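Local coordinates for protein CymD (Pseudomonas putida, PDB 6Z34) that probably carries monoaromatic hydrocarbons such as toluene across the outer membrane as a FadL-family channel, by lateral diffusion through its barrel wall, at residues A[136-141]-A[156-161]. Sequence-based numbering, arbitrary orientation.
Sequences VLRIPF and SLDAVW
F141, W161 and A159 bury the most surface, on the face shared with L137, I139 and L157, whose at least partial exposure is consistent with a lipid-facing barrel exterior. L157 O sits at the edge of the F141 ring, in the ring plane, 3.3 Å from F141 CD1, and F141 CE1 reaches A159 CB at 4.3 Å. A chi1 of -53° sets CG beside the backbone N, and the ring edge points toward A159, whose methyl also meets I139 CB. W161 turns its indole edge to L137, CE3 standing 4.2 Å from L137 CB, while its NE1 hydrogen-bonds to D216 OD2.

Three hydrogen-bonded antiparallel pairs fix the register. L137 and W161 exchange nearly straight bonds (L137 N to W161 O, 2.8 Å, 173° at the hydrogen); A159 N approaches I139 O from above its carbonyl plane at 3.0 Å.

On the other, buried face, R138, bent at chi3, forms a salt bridge with D158: NE and NH2 both donate to D158 OD2 at 3.1 Å, on its anti side, the guanidinium and carboxylate planes being 79° apart. R223 also salt-bridges this oxygen and T244 OG1 hydrogen-bonds with R138 NH2; R138 touches A3 and M31, consistent with the barrel interior.

The segments belong to the hairpin of strands 131-146 and 151-171 in the FadL-type barrel wall, flanked by strands 94-107 and 198-229 respectively.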
loop_
_atom_site.group_PDB
_atom_site.type_symbol
_atom_site.label_atom_id
_atom_site.label_comp_id
_atom_site.label_asym_id
_atom_site.label_seq_id
_atom_site.Cartn_x
_atom_site.Cartn_y
_atom_site.Cartn_z
ATOM N N VAL A 136 -1.689 -4.006 5.367
ATOM C CA VAL A 136 -0.640 -3.158 5.925
ATOM C C VAL A 136 -1.294 -1.984 6.644
ATOM O O VAL A 136 -2.038 -1.202 6.036
ATOM C CB VAL A 136 0.346 -2.662 4.853
ATOM C CG1 VAL A 136 1.424 -1.747 5.482
ATOM C CG2 VAL A 136 0.984 -3.856 4.116
ATOM N N LEU A 137 -1.040 -1.879 7.940
ATOM C CA LEU A 137 -1.468 -0.750 8.744
ATOM C C LEU A 137 -0.229 0.070 9.070
ATOM O O LEU A 137 0.687 -0.429 9.735
ATOM C CB LEU A 137 -2.156 -1.220 10.026
ATOM C CG LEU A 137 -2.557 -0.060 10.943
ATOM C CD1 LEU A 137 -3.701 0.748 10.332
ATOM C CD2 LEU A 137 -2.920 -0.577 12.319
ATOM N N ARG A 138 -0.194 1.319 8.607
ATOM C CA ARG A 138 0.941 2.201 8.849
ATOM C C ARG A 138 0.533 3.289 9.834
ATOM O O ARG A 138 -0.514 3.938 9.680
ATOM C CB ARG A 138 1.475 2.780 7.529
ATOM C CG ARG A 138 1.598 1.699 6.451
ATOM C CD ARG A 138 2.330 2.157 5.167
ATOM N NE ARG A 138 3.712 2.486 5.464
ATOM C CZ ARG A 138 4.777 1.913 4.920
ATOM N NH1 ARG A 138 4.640 0.956 3.990
ATOM N NH2 ARG A 138 5.990 2.316 5.315
ATOM N N ILE A 139 1.327 3.439 10.885
ATOM C CA ILE A 139 1.014 4.382 11.946
ATOM C C ILE A 139 2.126 5.417 11.968
ATOM O O ILE A 139 3.142 5.203 12.642
ATOM C CB ILE A 139 0.874 3.685 13.310
ATOM C CG1 ILE A 139 -0.177 2.573 13.238
ATOM C CG2 ILE A 139 0.545 4.718 14.406
ATOM C CD1 ILE A 139 -0.281 1.741 14.529
ATOM N N PRO A 140 1.981 6.530 11.245
ATOM C CA PRO A 140 3.055 7.525 11.177
ATOM C C PRO A 140 3.122 8.400 12.408
ATOM O O PRO A 140 2.110 8.709 13.040
ATOM C CB PRO A 140 2.677 8.368 9.955
ATOM C CG PRO A 140 1.178 8.294 9.944
ATOM C CD PRO A 140 0.861 6.868 10.347
ATOM N N PHE A 141 4.349 8.778 12.752
ATOM C CA PHE A 141 4.619 9.875 13.679
ATOM C C PHE A 141 5.366 10.907 12.858
ATOM O O PHE A 141 6.461 10.631 12.359
ATOM C CB PHE A 141 5.411 9.409 14.899
ATOM C CG PHE A 141 4.775 8.237 15.607
ATOM C CD1 PHE A 141 4.934 6.942 15.119
ATOM C CD2 PHE A 141 3.993 8.426 16.736
ATOM C CE1 PHE A 141 4.343 5.863 15.748
ATOM C CE2 PHE A 141 3.400 7.350 17.371
ATOM C CZ PHE A 141 3.572 6.061 16.868
ATOM N N SER A 156 8.398 11.527 8.488
ATOM C CA SER A 156 7.550 10.627 9.249
ATOM C C SER A 156 8.362 9.397 9.616
ATOM O O SER A 156 9.277 9.000 8.887
ATOM C CB SER A 156 6.329 10.178 8.461
ATOM O OG SER A 156 5.577 11.282 8.036
ATOM N N LEU A 157 8.027 8.801 10.758
ATOM C CA LEU A 157 8.503 7.473 11.120
ATOM C C LEU A 157 7.286 6.586 11.322
ATOM O O LEU A 157 6.452 6.866 12.192
ATOM C CB LEU A 157 9.362 7.501 12.381
ATOM C CG LEU A 157 9.802 6.097 12.780
ATOM C CD1 LEU A 157 11.173 5.792 12.175
ATOM C CD2 LEU A 157 9.810 5.932 14.280
ATOM N N ASP A 158 7.171 5.537 10.508
ATOM C CA ASP A 158 6.028 4.634 10.592
ATOM C C ASP A 158 6.330 3.452 11.503
ATOM O O ASP A 158 7.362 2.788 11.346
ATOM C CB ASP A 158 5.632 4.089 9.221
ATOM C CG ASP A 158 5.354 5.161 8.201
ATOM O OD1 ASP A 158 5.288 6.371 8.553
ATOM O OD2 ASP A 158 5.175 4.762 7.023
ATOM N N ALA A 159 5.421 3.189 12.447
ATOM C CA ALA A 159 5.239 1.833 12.951
ATOM C C ALA A 159 4.299 1.131 11.987
ATOM O O ALA A 159 3.273 1.700 11.588
ATOM C CB ALA A 159 4.654 1.824 14.359
ATOM N N VAL A 160 4.660 -0.084 11.587
ATOM C CA VAL A 160 4.025 -0.762 10.461
ATOM C C VAL A 160 3.621 -2.152 10.928
ATOM O O VAL A 160 4.468 -2.931 11.387
ATOM C CB VAL A 160 4.963 -0.861 9.235
ATOM C CG1 VAL A 160 4.322 -1.679 8.113
ATOM C CG2 VAL A 160 5.451 0.549 8.752
ATOM N N TRP A 161 2.341 -2.467 10.808
ATOM C CA TRP A 161 1.847 -3.806 11.078
ATOM C C TRP A 161 1.445 -4.435 9.748
ATOM O O TRP A 161 0.576 -3.907 9.040
ATOM C CB TRP A 161 0.671 -3.782 12.055
ATOM C CG TRP A 161 0.165 -5.167 12.360
ATOM C CD1 TRP A 161 0.833 -6.153 13.033
ATOM C CD2 TRP A 161 -1.096 -5.725 11.982
ATOM N NE1 TRP A 161 0.067 -7.285 13.091
ATOM C CE2 TRP A 161 -1.124 -7.053 12.460
ATOM C CE3 TRP A 161 -2.208 -5.231 11.294
ATOM C CZ2 TRP A 161 -2.220 -7.899 12.271
ATOM C CZ3 TRP A 161 -3.294 -6.063 11.102
ATOM C CH2 TRP A 161 -3.296 -7.387 11.595
#